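DNA polymerase III subunit delta (Bacillus subtilis, PDB 3ZH9) probably serves as the wrench of the clamp loader, the subunit that opens the beta sliding clamp so it can be loaded onto primed DNA. Local coordinates at residues P16-Y21 / H137-E142; P83-G88 / K128-A133. All coordinates share one frame; numbering follows the deposited sequence.

Interaction 1: residues P16-Y21 / H137-E142; sequences PVYCLY and HAFMME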
ATOM      1  N   PRO A  16     -26.149  -0.197   4.848  1.00 33.84           N
ATOM      2  CA  PRO A  16     -26.506  -1.155   3.789  1.00 28.89           C
ATOM      3  C   PRO A  16     -25.604  -1.047   2.555  1.00 29.58           C
ATOM      4  O   PRO A  16     -25.472  -2.030   1.842  1.00 27.57           O
ATOM      5  CB  PRO A  16     -27.953  -0.778   3.433  1.00 27.14           C
ATOM      6  CG  PRO A  16     -28.467  -0.024   4.641  1.00 30.83           C
ATOM      7  CD  PRO A  16     -27.248   0.734   5.158  1.00 23.10           C
ATOM      8  N   VAL A  17     -25.006   0.120   2.309  1.00 27.54           N
ATOM      9  CA  VAL A  17     -24.189   0.320   1.104  1.00 30.98           C
ATOM     10  C   VAL A  17     -22.906   1.108   1.423  1.00 30.22           C
ATOM     11  O   VAL A  17     -22.957   2.213   2.004  1.00 25.17           O
ATOM     12  CB  VAL A  17     -24.967   1.066  -0.018  1.00 28.77           C
ATOM     13  CG1 VAL A  17     -24.120   1.195  -1.267  1.00 23.31           C
ATOM     14  CG2 VAL A  17     -26.285   0.376  -0.349  1.00 29.04           C
ATOM     15  N   TYR A  18     -21.762   0.533   1.051  1.00 25.74           N
ATOM     16  CA  TYR A  18     -20.468   1.238   1.130  1.00 27.24           C
ATOM     17  C   TYR A  18     -19.828   1.305  -0.238  1.00 31.62           C
ATOM     18  O   TYR A  18     -20.000   0.409  -1.071  1.00 36.10           O
ATOM     19  CB  TYR A  18     -19.472   0.532   2.046  1.00 32.24           C
ATOM     20  CG  TYR A  18     -19.853   0.518   3.496  1.00 29.99           C
ATOM     21  CD1 TYR A  18     -20.788  -0.397   3.974  1.00 28.18           C
ATOM     22  CD2 TYR A  18     -19.294   1.425   4.389  1.00 28.34           C
ATOM     23  CE1 TYR A  18     -21.135  -0.431   5.302  1.00 34.90           C
ATOM     24  CE2 TYR A  18     -19.654   1.420   5.726  1.00 26.92           C
ATOM     25  CZ  TYR A  18     -20.564   0.477   6.181  1.00 28.83           C
ATOM     26  OH  TYR A  18     -20.929   0.448   7.503  1.00 28.06           O
ATOM     27  N   CYS A  19     -19.075   2.373  -0.458  1.00 24.28           N
ATOM     28  CA  CYS A  19     -18.217   2.466  -1.610  1.00 27.71           C
ATOM     29  C   CYS A  19     -16.822   2.817  -1.124  1.00 29.78           C
ATOM     30  O   CYS A  19     -16.558   3.949  -0.657  1.00 31.73           O
ATOM     31  CB  CYS A  19     -18.729   3.494  -2.625  1.00 31.41           C
ATOM     32  SG  CYS A  19     -17.670   3.570  -4.115  1.00 40.72           S
ATOM     33  N   LEU A  20     -15.940   1.831  -1.202  1.00 31.75           N
ATOM     34  CA  LEU A  20     -14.568   1.992  -0.744  1.00 34.14           C
ATOM     35  C   LEU A  20     -13.708   2.192  -1.988  1.00 42.00           C
ATOM     36  O   LEU A  20     -13.690   1.346  -2.890  1.00 33.91           O
ATOM     37  CB  LEU A  20     -14.109   0.752   0.037  1.00 36.43           C
ATOM     38  CG  LEU A  20     -15.118   0.100   1.002  1.00 35.98           C
ATOM     39  CD1 LEU A  20     -14.519  -1.121   1.723  1.00 35.21           C
ATOM     40  CD2 LEU A  20     -15.641   1.092   2.012  1.00 29.27           C
ATOM     41  N   TYR A  21     -13.019   3.321  -2.061  1.00 37.43           N
ATOM     42  CA  TYR A  21     -12.228   3.622  -3.249  1.00 35.99           C
ATOM     43  C   TYR A  21     -10.875   4.229  -2.886  1.00 33.27           C
ATOM     44  O   TYR A  21     -10.598   4.513  -1.721  1.00 37.63           O
ATOM     45  CB  TYR A  21     -13.004   4.530  -4.213  1.00 30.93           C
ATOM     46  CG  TYR A  21     -13.141   5.960  -3.722  1.00 31.25           C
ATOM     47  CD1 TYR A  21     -14.103   6.298  -2.784  1.00 28.50           C
ATOM     48  CD2 TYR A  21     -12.299   6.966  -4.197  1.00 35.09           C
ATOM     49  CE1 TYR A  21     -14.232   7.613  -2.322  1.00 34.85           C
ATOM     50  CE2 TYR A  21     -12.415   8.282  -3.748  1.00 33.63           C
ATOM     51  CZ  TYR A  21     -13.383   8.593  -2.808  1.00 37.78           C
ATOM     52  OH  TYR A  21     -13.511   9.873  -2.344  1.00 38.29           O
ATOM     53  N   HIS A 137     -26.237   7.851  -1.698  1.00 33.31           N
ATOM     54  CA  HIS A 137     -26.760   6.677  -1.003  1.00 34.22           C
ATOM     55  C   HIS A 137     -25.722   5.783  -0.315  1.00 39.06           C
ATOM     56  O   HIS A 137     -26.061   5.043   0.606  1.00 37.64           O
ATOM     57  CB  HIS A 137     -27.572   5.826  -1.973  1.00 32.71           C
ATOM     58  CG  HIS A 137     -28.826   6.485  -2.440  1.00 33.35           C
ATOM     59  ND1 HIS A 137     -29.913   6.680  -1.615  1.00 33.67           N
ATOM     60  CD2 HIS A 137     -29.175   6.985  -3.648  1.00 29.22           C
ATOM     61  CE1 HIS A 137     -30.878   7.271  -2.295  1.00 31.50           C
ATOM     62  NE2 HIS A 137     -30.456   7.464  -3.532  1.00 33.21           N
ATOM     63  N   ALA A 138     -24.472   5.835  -0.760  1.00 31.70           N
ATOM     64  CA  ALA A 138     -23.440   4.989  -0.172  1.00 25.04           C
ATOM     65  C   ALA A 138     -22.616   5.741   0.874  1.00 31.52           C
ATOM     66  O   ALA A 138     -22.470   6.952   0.792  1.00 31.51           O
ATOM     67  CB  ALA A 138     -22.533   4.414  -1.256  1.00 27.86           C
ATOM     68  N   PHE A 139     -22.104   5.008   1.861  1.00 32.03           N
ATOM     69  CA  PHE A 139     -21.047   5.488   2.748  1.00 30.50           C
ATOM     70  C   PHE A 139     -19.753   5.429   1.957  1.00 26.47           C
ATOM     71  O   PHE A 139     -19.198   4.348   1.727  1.00 27.82           O
ATOM     72  CB  PHE A 139     -20.940   4.604   4.009  1.00 36.55           C
ATOM     73  CG  PHE A 139     -20.105   5.205   5.135  1.00 53.63           C
ATOM     74  CD1 PHE A 139     -19.033   6.059   4.875  1.00 61.16           C
ATOM     75  CD2 PHE A 139     -20.393   4.896   6.470  1.00 62.05           C
ATOM     76  CE1 PHE A 139     -18.271   6.604   5.930  1.00 62.32           C
ATOM     77  CE2 PHE A 139     -19.640   5.434   7.533  1.00 58.34           C
ATOM     78  CZ  PHE A 139     -18.578   6.290   7.259  1.00 58.43           C
ATOM     79  N   MET A 140     -19.273   6.595   1.549  1.00 30.24           N
ATOM     80  CA  MET A 140     -18.064   6.705   0.727  1.00 34.33           C
ATOM     81  C   MET A 140     -16.864   6.713   1.656  1.00 32.99           C
ATOM     82  O   MET A 140     -16.895   7.349   2.695  1.00 34.05           O
ATOM     83  CB  MET A 140     -18.060   8.017  -0.076  1.00 28.33           C
ATOM     84  CG  MET A 140     -19.285   8.266  -0.952  1.00 34.49           C
ATOM     85  SD  MET A 140     -19.425   7.132  -2.363  1.00 43.29           S
ATOM     86  CE  MET A 140     -17.872   7.367  -3.232  1.00 31.62           C
ATOM     87  N   MET A 141     -15.817   5.994   1.288  1.00 32.83           N
ATOM     88  CA  MET A 141     -14.584   6.022   2.050  1.00 30.06           C
ATOM     89  C   MET A 141     -13.421   6.006   1.085  1.00 34.98           C
ATOM     90  O   MET A 141     -13.284   5.105   0.256  1.00 35.17           O
ATOM     91  CB  MET A 141     -14.500   4.827   2.984  1.00 25.92           C
ATOM     92  CG  MET A 141     -13.309   4.868   3.915  1.00 27.76           C
ATOM     93  SD  MET A 141     -12.757   3.218   4.414  1.00 38.24           S
ATOM     94  CE  MET A 141     -11.913   2.588   2.958  1.00 38.54           C
ATOM     95  N   GLU A 142     -12.579   7.012   1.180  1.00 36.16           N
ATOM     96  CA  GLU A 142     -11.421   7.052   0.309  1.00 38.28           C
ATOM     97  C   GLU A 142     -10.182   6.564   1.043  1.00 38.45           C
ATOM     98  O   GLU A 142      -9.858   7.084   2.108  1.00 43.02           O
ATOM     99  CB  GLU A 142     -11.187   8.473  -0.181  1.00 31.79           C
ATOM    100  CG  GLU A 142      -9.945   8.598  -1.013  1.00 37.62           C
ATOM    101  CD  GLU A 142      -9.641  10.035  -1.345  1.00 44.32           C
ATOM    102  OE1 GLU A 142      -9.892  10.903  -0.483  1.00 52.38           O
ATOM    103  OE2 GLU A 142      -9.160  10.293  -2.464  1.00 47.30           O
TER
HETATM  104  O   HOH W   1     -25.585   3.163   3.125  1.00 50.97           O

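Interaction 2: residues P83-G88 / K128-A133; sequences PYFLTG and KKLTKA. With SO4 (sulfate ion), chain G.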
ATOM      1  N   PRO A  83     -15.634  -1.917 -10.108  1.00 46.33           N
ATOM      2  CA  PRO A  83     -16.601  -1.214 -10.957  1.00 48.33           C
ATOM      3  C   PRO A  83     -15.896  -0.189 -11.846  1.00 47.23           C
ATOM      4  O   PRO A  83     -16.024   1.014 -11.616  1.00 42.54           O
ATOM      5  CB  PRO A  83     -17.523  -0.525  -9.938  1.00 42.30           C
ATOM      6  CG  PRO A  83     -16.675  -0.344  -8.735  1.00 40.92           C
ATOM      7  CD  PRO A  83     -15.741  -1.520  -8.694  1.00 47.29           C
ATOM      8  N   TYR A  84     -15.167  -0.675 -12.849  1.00 42.82           N
ATOM      9  CA  TYR A  84     -14.370   0.170 -13.740  1.00 46.35           C
ATOM     10  C   TYR A  84     -15.219   1.204 -14.468  1.00 53.43           C
ATOM     11  O   TYR A  84     -14.723   2.252 -14.869  1.00 52.81           O
ATOM     12  CB  TYR A  84     -13.592  -0.681 -14.757  1.00 47.65           C
ATOM     13  CG  TYR A  84     -14.413  -1.771 -15.406  1.00 51.33           C
ATOM     14  CD1 TYR A  84     -15.205  -1.509 -16.525  1.00 57.63           C
ATOM     15  CD2 TYR A  84     -14.414  -3.065 -14.889  1.00 50.81           C
ATOM     16  CE1 TYR A  84     -15.974  -2.518 -17.113  1.00 60.66           C
ATOM     17  CE2 TYR A  84     -15.177  -4.074 -15.465  1.00 53.74           C
ATOM     18  CZ  TYR A  84     -15.948  -3.797 -16.574  1.00 60.57           C
ATOM     19  OH  TYR A  84     -16.696  -4.806 -17.138  1.00 71.11           O
ATOM     20  N   PHE A  85     -16.499   0.901 -14.637  1.00 48.78           N
ATOM     21  CA  PHE A  85     -17.416   1.821 -15.290  1.00 52.82           C
ATOM     22  C   PHE A  85     -17.689   3.066 -14.438  1.00 56.95           C
ATOM     23  O   PHE A  85     -18.391   3.970 -14.877  1.00 61.43           O
ATOM     24  CB  PHE A  85     -18.724   1.102 -15.624  1.00 46.31           C
ATOM     25  CG  PHE A  85     -19.240   0.246 -14.501  1.00 51.38           C
ATOM     26  CD1 PHE A  85     -19.910   0.814 -13.429  1.00 43.76           C
ATOM     27  CD2 PHE A  85     -19.035  -1.126 -14.506  1.00 46.40           C
ATOM     28  CE1 PHE A  85     -20.371   0.031 -12.388  1.00 46.18           C
ATOM     29  CE2 PHE A  85     -19.492  -1.910 -13.471  1.00 41.66           C
ATOM     30  CZ  PHE A  85     -20.168  -1.331 -12.412  1.00 43.75           C
ATOM     31  N   LEU A  86     -17.146   3.100 -13.222  1.00 53.73           N
ATOM     32  CA  LEU A  86     -17.207   4.298 -12.381  1.00 56.95           C
ATOM     33  C   LEU A  86     -16.105   5.298 -12.747  1.00 59.81           C
ATOM     34  O   LEU A  86     -16.164   6.468 -12.361  1.00 53.35           O
ATOM     35  CB  LEU A  86     -17.123   3.937 -10.896  1.00 49.64           C
ATOM     36  CG  LEU A  86     -18.352   3.227 -10.326  1.00 51.76           C
ATOM     37  CD1 LEU A  86     -18.179   2.913  -8.839  1.00 44.84           C
ATOM     38  CD2 LEU A  86     -19.594   4.069 -10.570  1.00 52.25           C
ATOM     39  N   THR A  87     -15.104   4.821 -13.488  1.00 60.71           N
ATOM     40  CA  THR A  87     -14.023   5.661 -14.008  1.00 67.02           C
ATOM     41  C   THR A  87     -14.320   6.096 -15.441  1.00 75.55           C
ATOM     42  O   THR A  87     -15.409   5.855 -15.957  1.00 72.28           O
ATOM     43  CB  THR A  87     -12.675   4.911 -14.029  1.00 63.60           C
ATOM     44  OG1 THR A  87     -12.696   3.914 -15.060  1.00 69.23           O
ATOM     45  CG2 THR A  87     -12.405   4.251 -12.697  1.00 55.01           C
ATOM     46  N   GLY A  88     -13.341   6.721 -16.089  1.00 89.00           N
ATOM     47  CA  GLY A  88     -13.495   7.149 -17.469  1.00 96.37           C
ATOM     48  C   GLY A  88     -12.678   6.344 -18.465  1.00103.73           C
ATOM     49  O   GLY A  88     -12.401   6.813 -19.567  1.00108.13           O
ATOM     50  N   LYS A 128     -20.844  10.777 -14.016  1.00 44.33           N
ATOM     51  CA  LYS A 128     -21.668   9.580 -14.158  1.00 46.14           C
ATOM     52  C   LYS A 128     -22.840   9.494 -13.182  1.00 49.38           C
ATOM     53  O   LYS A 128     -22.706   9.748 -11.987  1.00 47.06           O
ATOM     54  CB  LYS A 128     -20.813   8.312 -14.070  1.00 48.47           C
ATOM     55  CG  LYS A 128     -19.857   8.177 -15.243  1.00 56.51           C
ATOM     56  CD  LYS A 128     -19.100   6.870 -15.203  1.00 59.90           C
ATOM     57  CE  LYS A 128     -18.206   6.728 -16.432  1.00 65.87           C
ATOM     58  NZ  LYS A 128     -19.007   6.710 -17.686  1.00 71.17           N
ATOM     59  N   LYS A 129     -23.987   9.103 -13.714  1.00 45.55           N
ATOM     60  CA  LYS A 129     -25.211   8.996 -12.938  1.00 47.24           C
ATOM     61  C   LYS A 129     -24.998   8.121 -11.699  1.00 42.62           C
ATOM     62  O   LYS A 129     -25.478   8.436 -10.617  1.00 44.40           O
ATOM     63  CB  LYS A 129     -26.320   8.412 -13.828  1.00 48.69           C
ATOM     64  CG  LYS A 129     -27.712   8.434 -13.219  1.00 58.52           C
ATOM     65  N   LEU A 130     -24.278   7.019 -11.872  1.00 37.85           N
ATOM     66  CA  LEU A 130     -24.062   6.056 -10.804  1.00 35.55           C
ATOM     67  C   LEU A 130     -23.150   6.620  -9.730  1.00 37.08           C
ATOM     68  O   LEU A 130     -23.308   6.328  -8.543  1.00 37.11           O
ATOM     69  CB  LEU A 130     -23.466   4.772 -11.372  1.00 40.70           C
ATOM     70  CG  LEU A 130     -23.152   3.675 -10.364  1.00 45.23           C
ATOM     71  CD1 LEU A 130     -24.319   3.436  -9.414  1.00 45.51           C
ATOM     72  CD2 LEU A 130     -22.794   2.407 -11.110  1.00 51.06           C
ATOM     73  N   THR A 131     -22.182   7.421 -10.150  1.00 35.17           N
ATOM     74  CA  THR A 131     -21.313   8.081  -9.188  1.00 39.10           C
ATOM     75  C   THR A 131     -22.121   9.034  -8.320  1.00 33.60           C
ATOM     76  O   THR A 131     -21.925   9.103  -7.113  1.00 35.24           O
ATOM     77  CB  THR A 131     -20.209   8.860  -9.890  1.00 34.33           C
ATOM     78  OG1 THR A 131     -19.487   7.962 -10.734  1.00 40.95           O
ATOM     79  CG2 THR A 131     -19.267   9.461  -8.875  1.00 37.28           C
ATOM     80  N   LYS A 132     -23.033   9.768  -8.942  1.00 39.72           N
ATOM     81  CA  LYS A 132     -23.863  10.701  -8.203  1.00 36.52           C
ATOM     82  C   LYS A 132     -24.718   9.923  -7.212  1.00 33.96           C
ATOM     83  O   LYS A 132     -24.875  10.330  -6.057  1.00 35.06           O
ATOM     84  CB  LYS A 132     -24.726  11.531  -9.157  1.00 50.07           C
ATOM     85  CG  LYS A 132     -23.914  12.374 -10.135  1.00 56.76           C
ATOM     86  CD  LYS A 132     -24.800  13.272 -10.982  1.00 61.79           C
ATOM     87  CE  LYS A 132     -23.991  14.027 -12.027  1.00 67.36           C
ATOM     88  NZ  LYS A 132     -24.794  15.101 -12.675  1.00 74.71           N
ATOM     89  N   ALA A 133     -25.229   8.778  -7.655  1.00 29.92           N
ATOM     90  CA  ALA A 133     -26.065   7.931  -6.812  1.00 35.90           C
ATOM     91  C   ALA A 133     -25.321   7.402  -5.588  1.00 30.99           C
ATOM     92  O   ALA A 133     -25.894   7.328  -4.504  1.00 32.73           O
ATOM     93  CB  ALA A 133     -26.660   6.778  -7.616  1.00 29.55           C
TER
HETATM   94  S   SO4 G1345     -23.642   8.206 -17.364  1.00110.97           S
HETATM   95  O1  SO4 G1345     -23.455   7.941 -15.944  1.00118.59           O
HETATM   96  O2  SO4 G1345     -23.277   9.592 -17.660  1.00109.64           O
HETATM   97  O3  SO4 G1345     -25.040   7.974 -17.715  1.00106.66           O
HETATM   98  O4  SO4 G1345     -22.779   7.298 -18.114  1.00113.97           O

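Interaction 1: residues P16-Y21 / H137-E142
Strands 17-21 and 139-142 run parallel, and Y18, C19, L20 and Y21 pair in order with F139, M140, M141 and E142. C19 is gripped at both backbone ends: its N donates to F139 O and its O accepts from M141 N. F139 N to V17 O and Y21 N to M141 O complete the set; a water donates to both V17 O and H137 O where the segments begin to part. Y18 and F139 extend side by side in the same direction on one face, their rings nearly parallel but slid apart (centroids 5.5 Å), and Y18 CD2 rests on F139 CB at 3.6 Å. L20 CD2 meets M141 CB farther along this face, which helices 2-10 and 25-39 cover. On the other face M140 folds back at chi2 and chi3 (-68° and -57°), bringing SD to 3.7 Å from C19 CB and turning CE to Y21 CE1. Y21 CG sits between backbone N and carbonyl carbon (chi1 72°), which swings the ring across the neighbouring strand; E142 CB lies over its face, 3.9 Å from the centroid. Strand 17-21 is also bonded to strand 113-119 and so lies inside the sheet, whereas 139-142 is an outermost strand within the chain. The strand order 2-3-4-1-5 is that of the parallel sheet of AAA+ modules, consistent with the P-loop NTPase clan of this domain.

Interaction 2: residues P83-G88 / K128-A133
L86 and L130 meet at about a right angle, L86 CD2 reaching L130 CG at 3.6 Å. L130 CD2 points to the edge of the F85 ring, 3.6 Å from F85 CE1 and close to the ring plane; it also lies 3.6 Å from L86 CD2, so that this one methyl touches both side chains. P83 CA lies over one face of the F85 ring, toward its rim. The aliphatic part of K128 runs along the outer side of the contact, where its CD and CE pass the carbonyl oxygens of F85 and T87. No hydrogen bond joins the two segments. Behind the apolar contact, the 3-10 turn at 84-86 is tied by L86 N to P83 O, while Y84 O accepts from both T87 N and T87 OG1, the hydroxyl at 2.6 Å. K128 is the N-cap residue of helix 129-137, and K129 N at that helix start donates to a sulfate O1, probably from the crystallisation liquor. T131 OG1 bonds to D125 O, and L86 shares a backbone bond with D125. Helix 99-107 supplies V99 against both F85 and L130, and L102 against L130, while P83 packs on strand 113-119.

Overall arrangement
From the N terminus, after helix 2-10 comes strand 17-21, the first strand, and interaction 1 closes a long loop when segment 137-142, starting 116 residues after Y21, brings strand 139-142 beside it. Interaction 2 is nested inside that loop: the turn at 83-88, which follows strand 76-81, meets the start of helix 129-137 after helix 99-107 and strand 113-119 have been passed, closing a loop of 39 intervening residues. The two contacts adjoin in sequence, since helix 129-137 leads into strand 139-142, yet their segments touch nowhere else and their centres are about 13 Å apart. Interaction 1 thus forms one edge of the parallel sheet, and interaction 2 joins the connection beyond strand 76-81 to the helix preceding that edge.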